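Local coordinates for protein putative efflux transporter (Bacteroides eggerthii, PDB 4L8J) that probably serves as the periplasmic membrane-fusion (adaptor) subunit of a multicomponent efflux pump, as in the HlyD family of secretion proteins, at residues P49-E52 with G53-V56; A99-L102 with Q103-E106; Q317-E320 with G321-I324. All coordinates share one frame; numbering follows the deposited sequence.

Interaction 1 of 3, residues P49-E52 with G53-V56; sequences PVVE and GQRV
Gln54 reaches back across a tight turn and gives its amide oxygen to the chain that led into it. Its CG stands anti to the backbone N (chi1 -179°) and the chain stays extended, which carries OE1 to 3.0 Å from Val51 N; the donor is tilted from the amide's carbonyl plane and the N-H points at OE1 fairly directly. In the other direction Gln54 N donates to Val51 O over 3.2 Å, from above that carbonyl's plane. One residue thus grips both polar backbone atoms of Val51. The valine side chains cross the glutamine at about a right angle: CG2 of Val51 lies 3.7 Å from Gln54 OE1, while CG1 of Val50 sits 4.0 Å from Gln54 CD and meets Val56 CG1 at 3.9 Å, a small apolar contact beneath the amide. With an alanine here instead of Gln54, Val51 N would probably lose this acceptor and the side of Val50 that the amide covers would be laid open. Gly53 turns with phi 95°, where a CB would jam against Glu52 O. The CB of Glu52 leaves the backbone away from residues 53-56, and its OE2 accepts from Arg142 N. The whole is a type II beta turn, Val51 to Gln54, with glycine in its third position, joining strands 43-47 and 55-56 of the barrel-sandwich domain characteristic of HlyD-like membrane-fusion proteins.

Interaction 2 of 3, residues A99-L102 with Q103-E106; sequences AISL and QEYE
Ser101 and Leu102 hand their polar atoms to the first turn of the helix that runs on through Gln103. Gln103 itself contributes little across the contact: its CB passes 4.1 Å from Ser101 OG, and the extended chain leads away. Glu104 is met twice. Its backbone N donates to Ser101 OG over 3.3 Å, the capping bond of an N-cap serine; the hydroxyl can reach because OG is tucked between the serine's own N and carbonyl carbon (chi1 47°). Its side chain bends at chi2, and CG comes within 3.5 Å of Ile100 CD1, so the aliphatic part of the glutamate lies obliquely against the isoleucine tip while the carboxylate leads off. Ile100 also touches Asn91 and Leu94 of helix 68-95. Tyr105 N closes a nearly straight bond to Ser101 O at 3.1 Å. The tyrosine ring swings toward Lys92 and Leu95 of that same helix, with Leu102 CD1 only loosely beside its CD2 at 4.5 Å. Glu106 N ends the series with a bond of 2.7 Å to Leu102 O, nearly along the C=O axis. Chemically, then, the serine hydroxyl and two carbonyls take up three backbone N-H groups at the start of helix 102-127, and the capping bond satisfies an N-H that lies too early in the helix for the regular i to i-4 pattern.

Interaction 3 of 3, residues Q317-E320 with G321-I324; sequences QLVE and GQRI
Two hydrogen bonds tie Val319 to Gln322 around a type II turn. Gln322 N donates to Val319 O over 3.0 Å, closing the turn, and Val319 N returns a bond to Gln322 OE1 at 3.1 Å. The second donor lies in the carbonyl plane of the amide, although its N-H is bent off the line to OE1, with an angle of 139° at the hydrogen. The glutamine gets there by running out extended, with CG turned away from its own backbone N (chi1 -173°). Two polar ends serve the second subunit: Gln322 NE2 donates to Leu6 O of that chain, and the Glu320 carboxylate accepts from Asn283 ND2 and Arg284 N, also of the second subunit. Gln322 therefore spends its oxygen inside the turn and its nitrogen across the interface, which should fix the flip of the amide.

The apolar contacts flank this polar core. CD2 of Leu318 meets CG2 of Ile324 at 3.7 Å, approaching obliquely, and also lies 3.9 Å from Gln322 OE1, the leucine and glutamine side chains crossing at about a right angle. Val319 CG2 rests 3.7 Å from the same oxygen. Leu318 packs in addition on Trp275 of the second subunit.

Backbone shape does the rest: Gly321 takes a positive phi of 83°, which favours glycine. Taken together, the chemistry implies a turn whose buried amide is bonded through both its oxygen and its nitrogen, one bond holding the loop's own shape and the other coupling it to the partner chain.

Overall arrangement
The three contacts come in series along a very elongated chain. Interaction 1 lies in the barrel-sandwich region, between strands 43-47 and 55-56; interaction 2 sits where helix 68-95 gives way to helix 102-127, at the far end of that hairpin. The centres of interactions 1 and 2 are about 58 Å apart. Interaction 3, leading into strand 324-326, lies across the chain's centre from both, its centre about 126 Å from that of interaction 2 and 80 Å from that of interaction 1. Residues 49-56 and 317-324 build the same glycine-containing type II turn, but only interaction 3 meets the second subunit. A helical hairpin at one end and a subunit contact at the other are consistent with an adaptor spanning pump components.

Interaction 1 of 3, residues P49-E52 with G53-V56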
loop_
_atom_site.group_PDB
_atom_site.type_symbol
_atom_site.label_atom_id
_atom_site.label_comp_id
_atom_site.label_asym_id
_atom_site.label_seq_id
_atom_site.Cartn_x
_atom_site.Cartn_y
_atom_site.Cartn_z
ATOM N N PRO A 49 -51.537 43.854 17.283
ATOM C CA PRO A 49 -51.997 42.472 17.480
ATOM C C PRO A 49 -50.909 41.422 17.735
ATOM O O PRO A 49 -51.253 40.261 17.957
ATOM C CB PRO A 49 -52.715 42.185 16.161
ATOM C CG PRO A 49 -51.907 42.974 15.141
ATOM C CD PRO A 49 -51.665 44.260 15.861
ATOM N N VAL A 50 -49.617 41.808 17.669
ATOM C CA VAL A 50 -48.485 40.890 17.881
ATOM C C VAL A 50 -47.878 41.053 19.293
ATOM O O VAL A 50 -48.012 42.107 19.919
ATOM C CB VAL A 50 -47.408 41.045 16.775
ATOM C CG1 VAL A 50 -47.953 40.577 15.416
ATOM C CG2 VAL A 50 -46.892 42.490 16.683
ATOM N N VAL A 51 -47.227 39.994 19.786
ATOM C CA VAL A 51 -46.555 39.950 21.094
ATOM C C VAL A 51 -45.090 39.566 20.890
ATOM O O VAL A 51 -44.734 39.009 19.839
ATOM C CB VAL A 51 -47.232 38.982 22.120
ATOM C CG1 VAL A 51 -48.642 39.432 22.472
ATOM C CG2 VAL A 51 -47.205 37.522 21.646
ATOM N N GLU A 52 -44.250 39.828 21.908
ATOM C CA GLU A 52 -42.826 39.450 21.899
ATOM C C GLU A 52 -42.683 37.943 21.856
ATOM O O GLU A 52 -43.372 37.238 22.593
ATOM C CB GLU A 52 -42.103 40.005 23.132
ATOM C CG GLU A 52 -41.812 41.492 23.002
ATOM C CD GLU A 52 -41.032 42.112 24.142
ATOM O OE1 GLU A 52 -40.364 41.364 24.894
ATOM O OE2 GLU A 52 -41.085 43.356 24.277
ATOM N N GLY A 53 -41.835 37.469 20.958
ATOM C CA GLY A 53 -41.576 36.044 20.762
ATOM C C GLY A 53 -42.416 35.417 19.669
ATOM O O GLY A 53 -42.147 34.287 19.248
ATOM N N GLN A 54 -43.450 36.143 19.201
ATOM C CA GLN A 54 -44.341 35.671 18.151
ATOM C C GLN A 54 -43.617 35.597 16.819
ATOM O O GLN A 54 -42.833 36.487 16.460
ATOM C CB GLN A 54 -45.577 36.577 18.037
ATOM C CG GLN A 54 -46.606 36.149 16.975
ATOM C CD GLN A 54 -47.884 36.929 17.110
ATOM O OE1 GLN A 54 -48.096 37.650 18.094
ATOM N NE2 GLN A 54 -48.770 36.801 16.126
ATOM N N ARG A 55 -43.901 34.526 16.085
ATOM C CA ARG A 55 -43.365 34.292 14.752
ATOM C C ARG A 55 -44.387 34.798 13.762
ATOM O O ARG A 55 -45.562 34.426 13.828
ATOM C CB ARG A 55 -43.034 32.797 14.553
ATOM C CG ARG A 55 -41.941 32.299 15.506
ATOM C CD ARG A 55 -41.678 30.806 15.408
ATOM N NE ARG A 55 -40.804 30.349 16.491
ATOM C CZ ARG A 55 -41.229 29.928 17.680
ATOM N NH1 ARG A 55 -42.530 29.892 17.956
ATOM N NH2 ARG A 55 -40.359 29.541 18.604
ATOM N N VAL A 56 -43.965 35.725 12.913
ATOM C CA VAL A 56 -44.818 36.355 11.920
ATOM C C VAL A 56 -44.298 36.043 10.515
ATOM O O VAL A 56 -43.130 35.700 10.334
ATOM C CB VAL A 56 -45.010 37.881 12.144
ATOM C CG1 VAL A 56 -45.603 38.169 13.509
ATOM C CG2 VAL A 56 -43.720 38.666 11.931
#

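Interaction 2 of 3, residues A99-L102 with Q103-E106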
loop_
_atom_site.group_PDB
_atom_site.type_symbol
_atom_site.label_atom_id
_atom_site.label_comp_id
_atom_site.label_asym_id
_atom_site.label_seq_id
_atom_site.Cartn_x
_atom_site.Cartn_y
_atom_site.Cartn_z
ATOM N N ALA A 99 -61.450 75.104 -29.739
ATOM C CA ALA A 99 -62.526 75.811 -29.029
ATOM C C ALA A 99 -62.039 76.530 -27.739
ATOM O O ALA A 99 -62.764 77.377 -27.196
ATOM C CB ALA A 99 -63.630 74.835 -28.683
ATOM N N ILE A 100 -60.803 76.204 -27.270
ATOM C CA ILE A 100 -60.188 76.764 -26.058
ATOM C C ILE A 100 -58.750 77.201 -26.338
ATOM O O ILE A 100 -58.137 76.683 -27.274
ATOM C CB ILE A 100 -60.252 75.669 -24.940
ATOM C CG1 ILE A 100 -60.169 76.268 -23.528
ATOM C CG2 ILE A 100 -59.256 74.505 -25.152
ATOM C CD1 ILE A 100 -60.530 75.237 -22.374
ATOM N N SER A 101 -58.205 78.135 -25.528
ATOM C CA SER A 101 -56.816 78.563 -25.654
ATOM C C SER A 101 -55.849 77.479 -25.196
ATOM O O SER A 101 -56.172 76.700 -24.289
ATOM C CB SER A 101 -56.537 79.809 -24.822
ATOM O OG SER A 101 -57.052 79.707 -23.510
ATOM N N LEU A 102 -54.639 77.475 -25.766
ATOM C CA LEU A 102 -53.614 76.558 -25.317
ATOM C C LEU A 102 -53.260 76.879 -23.848
ATOM O O LEU A 102 -53.059 75.954 -23.058
ATOM C CB LEU A 102 -52.363 76.573 -26.203
ATOM C CG LEU A 102 -51.338 75.571 -25.701
ATOM C CD1 LEU A 102 -51.481 74.214 -26.337
ATOM C CD2 LEU A 102 -49.989 76.159 -25.553
ATOM N N GLN A 103 -53.245 78.182 -23.496
ATOM C CA GLN A 103 -52.999 78.721 -22.158
ATOM C C GLN A 103 -53.915 78.058 -21.126
ATOM O O GLN A 103 -53.436 77.640 -20.083
ATOM C CB GLN A 103 -53.249 80.245 -22.156
ATOM C CG GLN A 103 -52.928 80.935 -20.823
ATOM C CD GLN A 103 -53.455 82.349 -20.719
ATOM O OE1 GLN A 103 -53.193 83.215 -21.565
ATOM N NE2 GLN A 103 -54.150 82.636 -19.629
ATOM N N GLU A 104 -55.227 77.994 -21.423
ATOM C CA GLU A 104 -56.249 77.410 -20.563
ATOM C C GLU A 104 -56.054 75.901 -20.492
ATOM O O GLU A 104 -56.115 75.355 -19.400
ATOM C CB GLU A 104 -57.671 77.782 -21.053
ATOM C CG GLU A 104 -58.805 77.340 -20.145
ATOM C CD GLU A 104 -58.780 77.767 -18.691
ATOM O OE1 GLU A 104 -58.333 78.901 -18.408
ATOM O OE2 GLU A 104 -59.292 76.998 -17.845
ATOM N N TYR A 105 -55.775 75.241 -21.636
ATOM C CA TYR A 105 -55.505 73.807 -21.675
ATOM C C TYR A 105 -54.287 73.474 -20.791
ATOM O O TYR A 105 -54.334 72.521 -20.013
ATOM C CB TYR A 105 -55.266 73.321 -23.125
ATOM C CG TYR A 105 -54.837 71.869 -23.190
ATOM C CD1 TYR A 105 -55.758 70.847 -23.027
ATOM C CD2 TYR A 105 -53.507 71.521 -23.402
ATOM C CE1 TYR A 105 -55.359 69.515 -22.994
ATOM C CE2 TYR A 105 -53.104 70.181 -23.420
ATOM C CZ TYR A 105 -54.040 69.183 -23.241
ATOM O OH TYR A 105 -53.674 67.863 -23.211
ATOM N N GLU A 106 -53.213 74.264 -20.911
ATOM C CA GLU A 106 -51.965 74.077 -20.161
ATOM C C GLU A 106 -52.188 74.191 -18.664
ATOM O O GLU A 106 -51.657 73.385 -17.904
ATOM C CB GLU A 106 -50.933 75.096 -20.596
ATOM C CG GLU A 106 -49.593 74.890 -19.900
ATOM C CD GLU A 106 -48.542 75.852 -20.390
ATOM O OE1 GLU A 106 -48.923 76.791 -21.123
ATOM O OE2 GLU A 106 -47.342 75.638 -20.100
#

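Interaction 3 of 3, residues Q317-E320 with G321-I324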
loop_
_atom_site.group_PDB
_atom_site.type_symbol
_atom_site.label_atom_id
_atom_site.label_comp_id
_atom_site.label_asym_id
_atom_site.label_seq_id
_atom_site.Cartn_x
_atom_site.Cartn_y
_atom_site.Cartn_z
ATOM N N GLN A 317 -8.508 -25.503 17.716
ATOM C CA GLN A 317 -8.601 -26.823 18.334
ATOM C C GLN A 317 -7.246 -27.265 18.908
ATOM O O GLN A 317 -6.935 -28.451 18.926
ATOM C CB GLN A 317 -9.101 -27.816 17.281
ATOM C CG GLN A 317 -10.485 -27.477 16.732
ATOM C CD GLN A 317 -10.600 -27.937 15.308
ATOM O OE1 GLN A 317 -10.049 -27.326 14.381
ATOM N NE2 GLN A 317 -11.292 -29.048 15.108
ATOM N N LEU A 318 -6.443 -26.315 19.381
ATOM C CA LEU A 318 -5.096 -26.606 19.883
ATOM C C LEU A 318 -4.840 -26.031 21.258
ATOM O O LEU A 318 -5.380 -24.982 21.608
ATOM C CB LEU A 318 -4.042 -26.030 18.908
ATOM C CG LEU A 318 -3.965 -26.676 17.545
ATOM C CD1 LEU A 318 -3.076 -25.868 16.623
ATOM C CD2 LEU A 318 -3.472 -28.111 17.643
ATOM N N VAL A 319 -3.967 -26.704 22.013
ATOM C CA VAL A 319 -3.502 -26.264 23.335
ATOM C C VAL A 319 -1.957 -26.286 23.336
ATOM O O VAL A 319 -1.349 -26.960 22.509
ATOM C CB VAL A 319 -4.094 -27.068 24.540
ATOM C CG1 VAL A 319 -5.619 -27.025 24.544
ATOM C CG2 VAL A 319 -3.589 -28.509 24.567
ATOM N N GLU A 320 -1.337 -25.525 24.247
ATOM C CA GLU A 320 0.114 -25.420 24.395
ATOM C C GLU A 320 0.768 -26.806 24.483
ATOM O O GLU A 320 0.357 -27.620 25.300
ATOM C CB GLU A 320 0.422 -24.593 25.668
ATOM C CG GLU A 320 1.896 -24.260 25.864
ATOM C CD GLU A 320 2.524 -23.378 24.798
ATOM O OE1 GLU A 320 1.779 -22.651 24.106
ATOM O OE2 GLU A 320 3.769 -23.385 24.685
ATOM N N GLY A 321 1.735 -27.067 23.615
ATOM C CA GLY A 321 2.478 -28.325 23.595
ATOM C C GLY A 321 1.828 -29.482 22.863
ATOM O O GLY A 321 2.425 -30.560 22.775
ATOM N N GLN A 322 0.606 -29.289 22.332
ATOM C CA GLN A 322 -0.123 -30.373 21.652
ATOM C C GLN A 322 0.612 -30.876 20.398
ATOM O O GLN A 322 1.140 -30.089 19.621
ATOM C CB GLN A 322 -1.543 -29.920 21.273
ATOM C CG GLN A 322 -2.420 -31.048 20.722
ATOM C CD GLN A 322 -3.901 -30.742 20.738
ATOM O OE1 GLN A 322 -4.341 -29.651 21.076
ATOM N NE2 GLN A 322 -4.713 -31.725 20.401
ATOM N N ARG A 323 0.628 -32.193 20.218
ATOM C CA ARG A 323 1.161 -32.836 19.027
ATOM C C ARG A 323 0.267 -32.533 17.823
ATOM O O ARG A 323 -0.967 -32.492 17.957
ATOM C CB ARG A 323 1.219 -34.359 19.200
ATOM C CG ARG A 323 2.087 -34.913 20.305
ATOM C CD ARG A 323 1.915 -36.430 20.252
ATOM N NE ARG A 323 2.868 -37.164 21.086
ATOM C CZ ARG A 323 4.117 -37.451 20.729
ATOM N NH1 ARG A 323 4.595 -37.034 19.560
ATOM N NH2 ARG A 323 4.903 -38.142 21.546
ATOM N N ILE A 324 0.874 -32.418 16.633
ATOM C CA ILE A 324 0.098 -32.175 15.427
ATOM C C ILE A 324 0.565 -33.080 14.307
ATOM O O ILE A 324 1.645 -33.675 14.381
ATOM C CB ILE A 324 0.165 -30.659 14.990
ATOM C CG1 ILE A 324 1.612 -30.142 14.774
ATOM C CG2 ILE A 324 -0.605 -29.737 15.932
ATOM C CD1 ILE A 324 2.213 -30.440 13.415
#